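Local coordinates for uncharacterized protein (Enterococcus faecalis, PDB 3B48), which probably serves as the phosphoryl donor subunit of the phosphoenolpyruvate-dependent dihydroxyacetone kinase complex, working as a homodimer, at residues B[4-9]-B[32-37]. Numbering follows the deposited sequence.
Sequences MKADIL and EEITIH
Ile8 and Ile36 lie side by side on one face of the sheet, their CD1 methyls pressed to 3.3 Å, tighter than usual van der Waals contact. Ile34 comes in across Ile8 at about a right angle: with CG1 anti to the backbone N (chi1 -165°), its CD1 reaches Ala6 CB at 3.4 Å. Helix 102-113 covers this apolar side through Ala106 and Ala110. Beneath the side chains runs a parallel ladder, in which Ile8 N donates to Thr35 O (2.7 Å) and Ile8 O accepts from His37 N (2.8 Å). Such pairing is the product of a right-handed beta-alpha-beta crossover: strand 6-11 leads through helix 15-27 into strand 35-38, an outermost strand, within this chain, of the four-stranded parallel sheet. The opposite face, with Asp7, Thr35, Leu9 and His37, carries the polar contact. There His37 NE2 donates to Asp7 OD2 at 2.8 Å, meeting the anti lone pair almost straight (169°), while ring and carboxylate stay nearly coplanar, 12° apart. A salt bridge from OD1 to Arg65 grips the carboxylate at its second oxygen. Toward partly exposed Glu33, ahead of strand 35-38, the two chain segments draw apart, and a water bridges them, donating to Glu33 O (2.6 Å) and accepting from Ala6 N (3.3 Å).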
loop_
_atom_site.group_PDB
_atom_site.type_symbol
_atom_site.label_atom_id
_atom_site.label_comp_id
_atom_site.label_asym_id
_atom_site.label_seq_id
_atom_site.Cartn_x
_atom_site.Cartn_y
_atom_site.Cartn_z
HETATM N N MSE B 4 -14.162 -19.927 8.843
HETATM C CA MSE B 4 -12.868 -20.419 8.258
HETATM C C MSE B 4 -11.625 -19.738 8.866
HETATM O O MSE B 4 -11.706 -18.669 9.480
HETATM C CB MSE B 4 -12.864 -20.324 6.713
HETATM C CG MSE B 4 -12.482 -18.964 6.105
HETATM SE SE MSE B 4 -11.173 -19.080 4.600
HETATM C CE MSE B 4 -11.885 -20.649 3.621
ATOM N N LYS B 5 -10.476 -20.376 8.697
ATOM C CA LYS B 5 -9.257 -19.856 9.284
ATOM C C LYS B 5 -8.340 -19.224 8.253
ATOM O O LYS B 5 -7.865 -19.885 7.335
ATOM C CB LYS B 5 -8.579 -20.923 10.135
ATOM C CG LYS B 5 -9.231 -21.007 11.499
ATOM C CD LYS B 5 -9.412 -22.418 11.987
ATOM C CE LYS B 5 -10.174 -22.428 13.294
ATOM N NZ LYS B 5 -9.858 -23.664 14.058
ATOM N N ALA B 6 -8.126 -17.921 8.416
ATOM C CA ALA B 6 -7.342 -17.127 7.481
ATOM C C ALA B 6 -6.286 -16.255 8.170
ATOM O O ALA B 6 -6.485 -15.748 9.285
ATOM C CB ALA B 6 -8.234 -16.289 6.612
ATOM N N ASP B 7 -5.144 -16.148 7.500
ATOM C CA ASP B 7 -4.106 -15.208 7.874
ATOM C C ASP B 7 -3.718 -14.389 6.659
ATOM O O ASP B 7 -3.681 -14.908 5.522
ATOM C CB ASP B 7 -2.869 -15.932 8.404
ATOM C CG ASP B 7 -3.157 -16.773 9.622
ATOM O OD1 ASP B 7 -4.065 -17.622 9.541
ATOM O OD2 ASP B 7 -2.452 -16.618 10.650
ATOM N N ILE B 8 -3.444 -13.110 6.917
ATOM C CA ILE B 8 -2.882 -12.196 5.940
ATOM C C ILE B 8 -1.424 -11.946 6.257
ATOM O O ILE B 8 -1.060 -11.466 7.349
ATOM C CB ILE B 8 -3.627 -10.846 5.908
ATOM C CG1 ILE B 8 -5.056 -11.029 5.383
ATOM C CG2 ILE B 8 -2.851 -9.819 5.066
ATOM C CD1 ILE B 8 -5.961 -9.881 5.691
ATOM N N LEU B 9 -0.583 -12.269 5.290
ATOM C CA LEU B 9 0.859 -12.073 5.444
ATOM C C LEU B 9 1.285 -10.957 4.497
ATOM O O LEU B 9 1.049 -11.023 3.261
ATOM C CB LEU B 9 1.654 -13.367 5.192
ATOM C CG LEU B 9 1.532 -14.635 6.063
ATOM C CD1 LEU B 9 0.118 -15.295 6.022
ATOM C CD2 LEU B 9 2.619 -15.630 5.608
ATOM N N GLU B 32 -11.241 -8.739 12.735
ATOM C CA GLU B 32 -11.827 -9.482 13.849
ATOM C C GLU B 32 -11.956 -10.950 13.488
ATOM O O GLU B 32 -12.033 -11.794 14.366
ATOM C CB GLU B 32 -13.195 -8.925 14.239
ATOM C CG GLU B 32 -13.154 -7.520 14.858
ATOM C CD GLU B 32 -14.533 -6.981 15.242
ATOM O OE1 GLU B 32 -15.497 -7.784 15.369
ATOM O OE2 GLU B 32 -14.654 -5.746 15.440
ATOM N N GLU B 33 -11.965 -11.248 12.191
ATOM C CA GLU B 33 -12.044 -12.631 11.727
ATOM C C GLU B 33 -10.821 -13.056 10.897
ATOM O O GLU B 33 -10.904 -13.959 10.085
ATOM C CB GLU B 33 -13.387 -12.886 10.958
ATOM N N ILE B 34 -9.672 -12.416 11.113
ATOM C CA ILE B 34 -8.465 -12.779 10.368
ATOM C C ILE B 34 -7.205 -12.388 11.141
ATOM O O ILE B 34 -7.186 -11.356 11.849
ATOM C CB ILE B 34 -8.511 -12.200 8.936
ATOM C CG1 ILE B 34 -7.460 -12.853 8.036
ATOM C CG2 ILE B 34 -8.437 -10.656 8.954
ATOM C CD1 ILE B 34 -7.874 -12.869 6.587
ATOM N N THR B 35 -6.189 -13.235 11.061
ATOM C CA THR B 35 -4.887 -12.924 11.671
ATOM C C THR B 35 -3.984 -12.234 10.637
ATOM O O THR B 35 -3.903 -12.671 9.499
ATOM C CB THR B 35 -4.247 -14.163 12.306
ATOM O OG1 THR B 35 -5.179 -14.705 13.251
ATOM C CG2 THR B 35 -2.952 -13.793 13.090
ATOM N N ILE B 36 -3.368 -11.118 11.030
ATOM C CA ILE B 36 -2.447 -10.338 10.179
ATOM C C ILE B 36 -1.037 -10.493 10.729
ATOM O O ILE B 36 -0.828 -10.327 11.912
ATOM C CB ILE B 36 -2.778 -8.811 10.168
ATOM C CG1 ILE B 36 -4.265 -8.529 9.914
ATOM C CG2 ILE B 36 -1.945 -8.067 9.158
ATOM C CD1 ILE B 36 -4.829 -9.159 8.669
ATOM N N HIS B 37 -0.077 -10.785 9.855
ATOM C CA HIS B 37 1.330 -10.885 10.246
ATOM C C HIS B 37 2.099 -9.734 9.567
ATOM O O HIS B 37 2.030 -9.592 8.339
ATOM C CB HIS B 37 1.902 -12.253 9.838
ATOM C CG HIS B 37 1.165 -13.423 10.431
ATOM N ND1 HIS B 37 1.541 -14.022 11.613
ATOM C CD2 HIS B 37 0.056 -14.081 10.017
ATOM C CE1 HIS B 37 0.721 -15.017 11.884
ATOM N NE2 HIS B 37 -0.197 -15.068 10.936
HETATM O O HOH W 1 -9.556 -16.111 10.764
#